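Local structure of probable hydrolase (Pseudomonas aeruginosa, 7AL6) at residues Leu12-Leu17 against Ala81-Met86; Glu71-Leu76 against Asp202-Leu207; Gly104-Val109 against Leu128-Gly133. The protein is of unknown function but has the alpha/beta hydrolase fold and is thought to be a hydrolase, possibly a lipolytic one. All blocks are in the same frame, centred on the assembly; numbering follows the deposited sequence.

Contact 1. Residues Leu12-Leu17 against Ala81-Met86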
loop_
_atom_site.group_PDB
_atom_site.type_symbol
_atom_site.label_atom_id
_atom_site.label_comp_id
_atom_site.label_asym_id
_atom_site.label_seq_id
_atom_site.Cartn_x
_atom_site.Cartn_y
_atom_site.Cartn_z
ATOM N N LEU A 12 5.494 13.150 1.440
ATOM C CA LEU A 12 5.035 13.095 2.808
ATOM C C LEU A 12 5.162 11.672 3.320
ATOM O O LEU A 12 5.344 10.734 2.548
ATOM C CB LEU A 12 3.583 13.569 2.890
ATOM C CG LEU A 12 3.266 14.901 2.189
ATOM C CD1 LEU A 12 1.801 15.330 2.514
ATOM C CD2 LEU A 12 4.222 16.000 2.556
ATOM N N PRO A 13 5.084 11.472 4.634
ATOM C CA PRO A 13 5.243 10.116 5.171
ATOM C C PRO A 13 4.231 9.151 4.627
ATOM O O PRO A 13 4.550 7.990 4.379
ATOM C CB PRO A 13 5.087 10.314 6.697
ATOM C CG PRO A 13 5.466 11.774 6.936
ATOM C CD PRO A 13 5.052 12.521 5.675
ATOM N N HIS A 14 3.018 9.603 4.358
ATOM C CA HIS A 14 1.943 8.700 3.996
ATOM C C HIS A 14 1.463 8.827 2.561
ATOM O O HIS A 14 0.564 8.078 2.162
ATOM C CB HIS A 14 0.740 8.977 4.919
ATOM C CG HIS A 14 0.264 10.397 4.854
ATOM N ND1 HIS A 14 1.021 11.459 5.314
ATOM C CD2 HIS A 14 -0.884 10.938 4.367
ATOM C CE1 HIS A 14 0.359 12.588 5.114
ATOM N NE2 HIS A 14 -0.806 12.295 4.555
ATOM N N ILE A 15 1.893 9.841 1.845
ATOM C CA ILE A 15 1.415 10.077 0.463
ATOM C C ILE A 15 2.416 10.966 -0.251
ATOM O O ILE A 15 3.097 11.723 0.395
ATOM C CB ILE A 15 0.016 10.722 0.497
ATOM C CG1 ILE A 15 -0.729 10.612 -0.831
ATOM C CG2 ILE A 15 0.116 12.155 0.960
ATOM C CD1 ILE A 15 -2.191 10.954 -0.760
ATOM N N GLU A 16 2.418 10.909 -1.559
ATOM C CA GLU A 16 3.266 11.750 -2.401
ATOM C C GLU A 16 2.348 12.717 -3.147
ATOM O O GLU A 16 1.469 12.248 -3.818
ATOM C CB GLU A 16 4.042 10.848 -3.330
ATOM C CG GLU A 16 5.279 11.484 -3.827
ATOM C CD GLU A 16 6.008 10.559 -4.760
ATOM O OE1 GLU A 16 6.773 9.748 -4.282
ATOM O OE2 GLU A 16 5.751 10.668 -5.947
ATOM N N LEU A 17 2.569 14.015 -3.057
ATOM C CA LEU A 17 1.700 15.004 -3.714
ATOM C C LEU A 17 2.477 15.713 -4.804
ATOM O O LEU A 17 3.674 15.702 -4.768
ATOM C CB LEU A 17 1.200 16.035 -2.705
ATOM C CG LEU A 17 0.417 15.499 -1.521
ATOM C CD1 LEU A 17 0.051 16.627 -0.594
ATOM C CD2 LEU A 17 -0.808 14.748 -1.974
ATOM N N ALA A 81 -6.124 19.096 5.631
ATOM C CA ALA A 81 -5.401 20.036 6.488
ATOM C C ALA A 81 -4.095 19.435 6.961
ATOM O O ALA A 81 -3.058 20.104 6.969
ATOM C CB ALA A 81 -6.268 20.414 7.695
ATOM N N LEU A 82 -4.136 18.174 7.408
ATOM C CA LEU A 82 -2.900 17.512 7.808
ATOM C C LEU A 82 -1.903 17.478 6.645
ATOM O O LEU A 82 -0.715 17.784 6.830
ATOM C CB LEU A 82 -3.225 16.101 8.325
ATOM C CG LEU A 82 -1.991 15.271 8.750
ATOM C CD1 LEU A 82 -1.178 15.969 9.860
ATOM C CD2 LEU A 82 -2.347 13.877 9.164
ATOM N N ASP A 83 -2.368 17.111 5.432
ATOM C CA ASP A 83 -1.472 17.077 4.257
ATOM C C ASP A 83 -0.754 18.410 4.048
ATOM O O ASP A 83 0.454 18.453 3.801
ATOM C CB ASP A 83 -2.238 16.728 2.976
ATOM C CG ASP A 83 -2.821 15.327 3.002
ATOM O OD1 ASP A 83 -2.441 14.502 3.860
ATOM O OD2 ASP A 83 -3.620 15.045 2.117
ATOM N N VAL A 84 -1.504 19.511 4.122
ATOM C CA VAL A 84 -0.926 20.834 3.888
ATOM C C VAL A 84 0.127 21.147 4.939
ATOM O O VAL A 84 1.223 21.618 4.628
ATOM C CB VAL A 84 -2.052 21.886 3.867
ATOM C CG1 VAL A 84 -1.483 23.277 3.765
ATOM C CG2 VAL A 84 -2.989 21.618 2.670
ATOM N N LEU A 85 -0.149 20.824 6.195
ATOM C CA LEU A 85 0.795 21.035 7.317
ATOM C C LEU A 85 2.079 20.234 7.060
ATOM O O LEU A 85 3.141 20.751 7.238
ATOM C CB LEU A 85 0.109 20.599 8.611
ATOM C CG LEU A 85 0.932 20.769 9.875
ATOM C CD1 LEU A 85 1.333 22.207 10.070
ATOM C CD2 LEU A 85 0.178 20.265 11.082
ATOM N N MET A 86 1.952 19.000 6.616
ATOM C CA MET A 86 3.103 18.127 6.311
ATOM C C MET A 86 3.855 18.656 5.088
ATOM O O MET A 86 5.037 18.462 5.034
ATOM C CB MET A 86 2.660 16.676 6.174
ATOM C CG MET A 86 2.233 16.141 7.507
ATOM S SD MET A 86 1.858 14.433 7.541
ATOM C CE MET A 86 2.647 13.934 9.059
#

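Contact 2. Residues Glu71-Leu76 against Asp202-Leu207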
loop_
_atom_site.group_PDB
_atom_site.type_symbol
_atom_site.label_atom_id
_atom_site.label_comp_id
_atom_site.label_asym_id
_atom_site.label_seq_id
_atom_site.Cartn_x
_atom_site.Cartn_y
_atom_site.Cartn_z
ATOM N N GLU A 71 -5.367 2.565 0.370
ATOM C CA GLU A 71 -6.637 1.873 0.573
ATOM C C GLU A 71 -7.215 2.163 1.955
ATOM O O GLU A 71 -6.486 2.152 2.951
ATOM C CB GLU A 71 -6.405 0.364 0.472
ATOM C CG GLU A 71 -5.907 -0.135 -0.840
ATOM C CD GLU A 71 -7.030 -0.688 -1.686
ATOM O OE1 GLU A 71 -6.785 -1.673 -2.418
ATOM O OE2 GLU A 71 -8.155 -0.146 -1.609
ATOM N N GLY A 72 -8.527 2.343 2.023
ATOM C CA GLY A 72 -9.228 2.594 3.266
ATOM C C GLY A 72 -9.105 3.997 3.847
ATOM O O GLY A 72 -9.863 4.323 4.758
ATOM N N ALA A 73 -8.185 4.833 3.362
ATOM C CA ALA A 73 -8.064 6.195 3.870
ATOM C C ALA A 73 -9.212 7.066 3.365
ATOM O O ALA A 73 -9.762 6.836 2.295
ATOM C CB ALA A 73 -6.731 6.805 3.472
ATOM N N SER A 74 -9.568 8.060 4.156
ATOM C CA SER A 74 -10.703 8.975 3.927
ATOM C C SER A 74 -10.286 10.287 3.250
ATOM O O SER A 74 -9.133 10.599 3.252
ATOM C CB SER A 74 -11.350 9.201 5.243
ATOM O OG SER A 74 -10.496 9.895 6.115
ATOM N N TYR A 75 -11.227 11.021 2.677
ATOM C CA TYR A 75 -10.977 12.342 2.061
ATOM C C TYR A 75 -11.820 13.381 2.813
ATOM O O TYR A 75 -12.627 14.032 2.223
ATOM C CB TYR A 75 -11.263 12.359 0.563
ATOM C CG TYR A 75 -10.267 11.667 -0.333
ATOM C CD1 TYR A 75 -10.374 10.319 -0.608
ATOM C CD2 TYR A 75 -9.276 12.369 -0.982
ATOM C CE1 TYR A 75 -9.500 9.675 -1.461
ATOM C CE2 TYR A 75 -8.387 11.741 -1.834
ATOM C CZ TYR A 75 -8.501 10.391 -2.077
ATOM O OH TYR A 75 -7.641 9.763 -2.900
ATOM N N LEU A 76 -11.629 13.476 4.121
ATOM C CA LEU A 76 -12.328 14.459 4.983
ATOM C C LEU A 76 -11.533 15.763 5.001
ATOM O O LEU A 76 -10.362 15.745 4.685
ATOM C CB LEU A 76 -12.550 13.867 6.368
ATOM C CG LEU A 76 -13.250 12.516 6.355
ATOM C CD1 LEU A 76 -13.512 12.017 7.748
ATOM C CD2 LEU A 76 -14.519 12.566 5.550
ATOM N N ASP A 202 -10.676 10.100 -7.657
ATOM C CA ASP A 202 -10.835 8.980 -6.746
ATOM C C ASP A 202 -12.321 8.881 -6.451
ATOM O O ASP A 202 -12.956 9.878 -6.080
ATOM C CB ASP A 202 -10.002 9.200 -5.497
ATOM C CG ASP A 202 -9.818 7.956 -4.674
ATOM O OD1 ASP A 202 -10.807 7.200 -4.421
ATOM O OD2 ASP A 202 -8.661 7.773 -4.211
ATOM N N ALA A 203 -12.889 7.703 -6.697
ATOM C CA ALA A 203 -14.306 7.515 -6.439
ATOM C C ALA A 203 -14.656 7.776 -4.980
ATOM O O ALA A 203 -15.803 8.097 -4.678
ATOM C CB ALA A 203 -14.719 6.100 -6.831
ATOM N N ARG A 204 -13.701 7.644 -4.064
ATOM C CA ARG A 204 -14.009 7.938 -2.674
ATOM C C ARG A 204 -14.392 9.400 -2.486
ATOM O O ARG A 204 -15.021 9.737 -1.480
ATOM C CB ARG A 204 -12.815 7.584 -1.777
ATOM C CG ARG A 204 -12.557 6.075 -1.663
ATOM C CD ARG A 204 -11.313 5.840 -0.824
ATOM N NE ARG A 204 -10.119 5.936 -1.652
ATOM C CZ ARG A 204 -8.890 5.684 -1.229
ATOM N NH1 ARG A 204 -8.672 5.334 0.035
ATOM N NH2 ARG A 204 -7.876 5.800 -2.075
ATOM N N LEU A 205 -13.985 10.275 -3.412
ATOM C CA LEU A 205 -14.300 11.684 -3.297
ATOM C C LEU A 205 -15.803 11.931 -3.349
ATOM O O LEU A 205 -16.236 13.033 -3.005
ATOM C CB LEU A 205 -13.625 12.480 -4.421
ATOM C CG LEU A 205 -12.109 12.610 -4.224
ATOM C CD1 LEU A 205 -11.402 13.135 -5.417
ATOM C CD2 LEU A 205 -11.804 13.503 -3.016
ATOM N N THR A 206 -16.598 10.950 -3.818
ATOM C CA THR A 206 -18.057 11.083 -3.871
ATOM C C THR A 206 -18.739 10.666 -2.575
ATOM O O THR A 206 -19.951 10.835 -2.456
ATOM C CB THR A 206 -18.678 10.235 -5.019
ATOM O OG1 THR A 206 -18.539 8.819 -4.755
ATOM C CG2 THR A 206 -18.031 10.538 -6.305
ATOM N N LEU A 207 -18.012 10.064 -1.639
ATOM C CA LEU A 207 -18.644 9.545 -0.445
ATOM C C LEU A 207 -19.131 10.710 0.412
ATOM O O LEU A 207 -18.525 11.783 0.414
ATOM C CB LEU A 207 -17.675 8.708 0.360
ATOM C CG LEU A 207 -17.266 7.364 -0.261
ATOM C CD1 LEU A 207 -16.014 6.845 0.464
ATOM C CD2 LEU A 207 -18.389 6.341 -0.183
#

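Contact 3. Residues Gly104-Val109 against Leu128-Gly133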
loop_
_atom_site.group_PDB
_atom_site.type_symbol
_atom_site.label_atom_id
_atom_site.label_comp_id
_atom_site.label_asym_id
_atom_site.label_seq_id
_atom_site.Cartn_x
_atom_site.Cartn_y
_atom_site.Cartn_z
ATOM N N GLY A 104 -10.666 24.704 -0.969
ATOM C CA GLY A 104 -9.333 25.001 -0.484
ATOM C C GLY A 104 -9.333 26.136 0.513
ATOM O O GLY A 104 -8.442 26.206 1.376
ATOM N N ALA A 105 -10.297 27.061 0.372
ATOM C CA ALA A 105 -10.483 28.127 1.358
ATOM C C ALA A 105 -11.034 27.558 2.646
ATOM O O ALA A 105 -10.600 27.933 3.735
ATOM C CB ALA A 105 -11.426 29.215 0.817
ATOM N N ILE A 106 -11.929 26.576 2.538
ATOM C CA ILE A 106 -12.464 25.933 3.730
ATOM C C ILE A 106 -11.360 25.251 4.512
ATOM O O ILE A 106 -11.303 25.346 5.752
ATOM C CB ILE A 106 -13.572 24.948 3.338
ATOM C CG1 ILE A 106 -14.747 25.716 2.756
ATOM C CG2 ILE A 106 -13.949 24.125 4.544
ATOM C CD1 ILE A 106 -15.778 24.837 2.158
ATOM N N VAL A 107 -10.460 24.550 3.800
ATOM C CA VAL A 107 -9.379 23.823 4.453
ATOM C C VAL A 107 -8.431 24.810 5.123
ATOM O O VAL A 107 -7.920 24.567 6.225
ATOM C CB VAL A 107 -8.648 22.932 3.418
ATOM C CG1 VAL A 107 -7.350 22.391 3.993
ATOM C CG2 VAL A 107 -9.538 21.779 3.005
ATOM N N SER A 108 -8.211 25.938 4.468
ATOM C CA SER A 108 -7.328 26.960 4.985
ATOM C C SER A 108 -7.842 27.508 6.300
ATOM O O SER A 108 -7.054 27.730 7.233
ATOM C CB SER A 108 -7.199 28.102 3.980
ATOM O OG SER A 108 -6.557 27.718 2.787
ATOM N N VAL A 109 -9.161 27.763 6.378
ATOM C CA VAL A 109 -9.766 28.293 7.608
ATOM C C VAL A 109 -9.634 27.296 8.741
ATOM O O VAL A 109 -9.356 27.671 9.885
ATOM C CB VAL A 109 -11.248 28.665 7.375
ATOM C CG1 VAL A 109 -12.004 28.877 8.722
ATOM C CG2 VAL A 109 -11.383 29.914 6.498
ATOM N N LEU A 128 -15.550 29.812 2.581
ATOM C CA LEU A 128 -15.352 30.087 3.988
ATOM C C LEU A 128 -15.606 28.870 4.865
ATOM O O LEU A 128 -14.693 28.380 5.568
ATOM C CB LEU A 128 -16.270 31.238 4.409
ATOM C CG LEU A 128 -16.019 31.706 5.838
ATOM C CD1 LEU A 128 -14.595 32.285 5.888
ATOM C CD2 LEU A 128 -17.000 32.734 6.302
ATOM N N ILE A 129 -16.836 28.367 4.850
ATOM C CA ILE A 129 -17.192 27.260 5.734
ATOM C C ILE A 129 -17.782 26.142 4.891
ATOM O O ILE A 129 -18.273 26.376 3.781
ATOM C CB ILE A 129 -18.200 27.688 6.823
ATOM C CG1 ILE A 129 -19.332 28.489 6.201
ATOM C CG2 ILE A 129 -17.501 28.512 7.921
ATOM C CD1 ILE A 129 -20.513 28.692 7.146
ATOM N N PRO A 130 -17.796 24.921 5.418
ATOM C CA PRO A 130 -18.428 23.821 4.683
ATOM C C PRO A 130 -19.925 23.770 4.940
ATOM O O PRO A 130 -20.440 24.532 5.772
ATOM C CB PRO A 130 -17.730 22.590 5.261
ATOM C CG PRO A 130 -17.537 22.984 6.743
ATOM C CD PRO A 130 -17.192 24.460 6.687
ATOM N N TYR A 131 -20.616 22.858 4.248
ATOM C CA TYR A 131 -21.955 22.443 4.657
ATOM C C TYR A 131 -21.892 21.712 5.988
ATOM O O TYR A 131 -20.978 20.920 6.238
ATOM C CB TYR A 131 -22.589 21.547 3.594
ATOM C CG TYR A 131 -23.025 22.294 2.358
ATOM C CD1 TYR A 131 -23.648 23.535 2.458
ATOM C CD2 TYR A 131 -22.803 21.774 1.097
ATOM C CE1 TYR A 131 -24.041 24.242 1.329
ATOM C CE2 TYR A 131 -23.204 22.466 -0.042
ATOM C CZ TYR A 131 -23.819 23.703 0.084
ATOM O OH TYR A 131 -24.218 24.411 -1.032
ATOM N N THR A 132 -22.859 22.009 6.856
ATOM C CA THR A 132 -22.907 21.515 8.223
ATOM C C THR A 132 -24.104 20.591 8.418
ATOM O O THR A 132 -25.015 20.525 7.590
ATOM C CB THR A 132 -22.953 22.702 9.191
ATOM O OG1 THR A 132 -23.995 23.609 8.794
ATOM C CG2 THR A 132 -21.620 23.457 9.132
ATOM N N GLY A 133 -24.058 19.849 9.514
ATOM C CA GLY A 133 -25.125 18.954 9.898
ATOM C C GLY A 133 -25.202 18.880 11.406
ATOM O O GLY A 133 -24.174 18.741 12.087
HETATM O O HOH W 1 -13.799 26.204 7.060
#

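Contact 1. Residues Leu12-Leu17 against Ala81-Met86
His14 and Asp83 make the polar link between the segment Leu12-Leu17, a loop running into strand 16-22, and the helix segment Ala81-Met86. His14 NE2 donates to Asp83 OD1 at 2.8 Å. The bond is nearly straight, with an N-H...O angle of 164°. The carboxylate oxygen lies in the plane of the imidazole. The nitrogen meets OD1 on its syn side, somewhat out of the carboxylate plane; the two planes are 35° apart. The His14 torsion (chi1 58°) sets CG between the backbone N and the carbonyl carbon, and the ring reaches across to the helix. The other oxygen, Asp83 OD2, forms a salt bridge with Arg69. The two oxygens thus hold different groups, which should limit rotation of the carboxylate.

The sulfur-aromatic contact uses the rim of the same ring. Met86 SD lies 3.4 Å from His14 CE1, at the ring edge and not over a face.

Apolar packing fills the rest. Leu12 CD1 meets Met86 CB at 4.0 Å, and Leu12 CD2 rests on the backbone carbonyl Met86 O. Met86 is bent at its last torsion, and its CE touches Pro13 CG at 4.1 Å. On the strand, Leu17 CD1 approaches Asp83 CB at 4.2 Å. Pro13 and His14 also pack against a second subunit, through its Arg153 and Gly72.

The contact joins the turn between strands 7-11 and 16-22 to helix 77-91. It is the loop of an edge beta hairpin packed on a helix that flanks the sheet of an alpha/beta hydrolase fold.

Contact 2. Residues Glu71-Leu76 against Asp202-Leu207
An Asx turn meets a tyrosine where two loops of this alpha/beta hydrolase fold come together. Tyr75 and Ala73 of the loop Glu71-Leu76 face Asp202, just before the 3-10 segment 203-206, and Arg204 and Leu205 within it. Tyr75 OH donates to Asp202 OD2 at 2.6 Å. The hydroxyl comes from above the carboxylate plane, and ring and carboxylate are steeply turned against each other. The same hydroxyl also bonds to the backbone N of Arg69.

Arg204 forms a side-on salt bridge with Asp202, one nitrogen to each oxygen. Its NE donates to Asp202 OD1 at 3.1 Å, and its NH2 donates to Asp202 OD2 at 3.0 Å. The backbone N of Arg204 adds a bond to Asp202 OD1 at 2.9 Å, which closes the Asx turn. Each carboxylate oxygen therefore takes two donors. This would probably favour the charged form of Asp202.

The arginine chain bends at chi3 (-85°), and its end swings over to the opposite loop. Arg204 NH1 makes a weak, bent bond to Ala73 O at 2.9 Å. The guanidinium also donates to two backbone oxygens, NH1 to Ala70 O and NH2 to Arg69 O. Tyr75 CE1 sits over one face of the guanidinium, toward its rim. The two planes are almost perpendicular, at 86°, so the tyrosine presents an edge to the arginine.

Leu205 covers a face of the Tyr75 ring. Its CG stands over the ring centre, and its CD2 comes within 3.4 Å of Tyr75 CD2. Tyr80 of helix 77-91 touches both residues. The whole is an Asx turn at the start of a 3-10 segment, with its Asp-Arg salt bridge, joined to the loop that leads into helix 77-91.

Contact 3. Residues Gly104-Val109 against Leu128-Gly133
Ile106 and Val109 turn from helix 103-114 onto the loop Leu128-Gly133, which follows strand 119-125. In the alpha/beta hydrolase fold this is the helix after the nucleophile strand. Gly104 fits the end of a GxSxG nucleophile elbow pattern, and Ser102, His263 and Asp126 have the geometry of a Ser-His-Asp triad. Both assignments are unconfirmed. The contact would lie beside such a site, with Ile106 near those residues but not touching them.

The two branches of Ile106 meet neighbouring parts of the loop, around Ile129 and Pro130. CG1 is anti to the carbonyl carbon (chi1 -66°), and it carries CD1 onto the peptide after Ile129. There Ile106 CD1 lies 3.4 Å from Ile129 O and 3.8 Å from Pro130 CA. Ile106 CG2 takes the other branch and packs on the proline ring, 3.9 Å from Pro130 CD. Ile106 thus packs on the extended backbone at Ile129-Pro130 as well as on the proline ring. Leu77 of helix 77-91 touches both Ile106 and Pro130.

Val109, one turn further along the helix, meets Leu128. Its CG2 is 4.0 Å from Leu128 CD1, and the two side chains approach at a slant. The same Val109 methyl lies 3.8 Å from Leu128 O. The CB of Leu128 starts away from the helix, but chi1 (-173°) and chi2 bring CD1 back to the valine. Val222 of helix 215-223 also packs on Val109.

The polar link between the segments is a water. It lies between two backbone carbonyls and donates to both, at 2.9 Å from Ile106 O and 2.8 Å from Leu128 O.

How the contacts relate
From the N terminus, the chain first passes residues 12-17, which lead from the outermost strand 7-11 into its antiparallel neighbour 16-22. It runs through strands 16-22, 28-33 and 53-58 to the loop 71-76 and then into helix 77-91, where residues 81-86 close contact 1. Contact 2 has opened by then and closes only at 202-207, so contacts 1 and 2 cross. Contact 3 follows contact 1 in series and lies between the two halves of contact 2, joining helix 103-114 to the loop after strand 119-125. Contacts 1 and 3 touch where Ala81 N packs on Val107 CG1 at 3.9 Å; contact 2 touches neither. Contacts 1 and 2 both touch the second subunit.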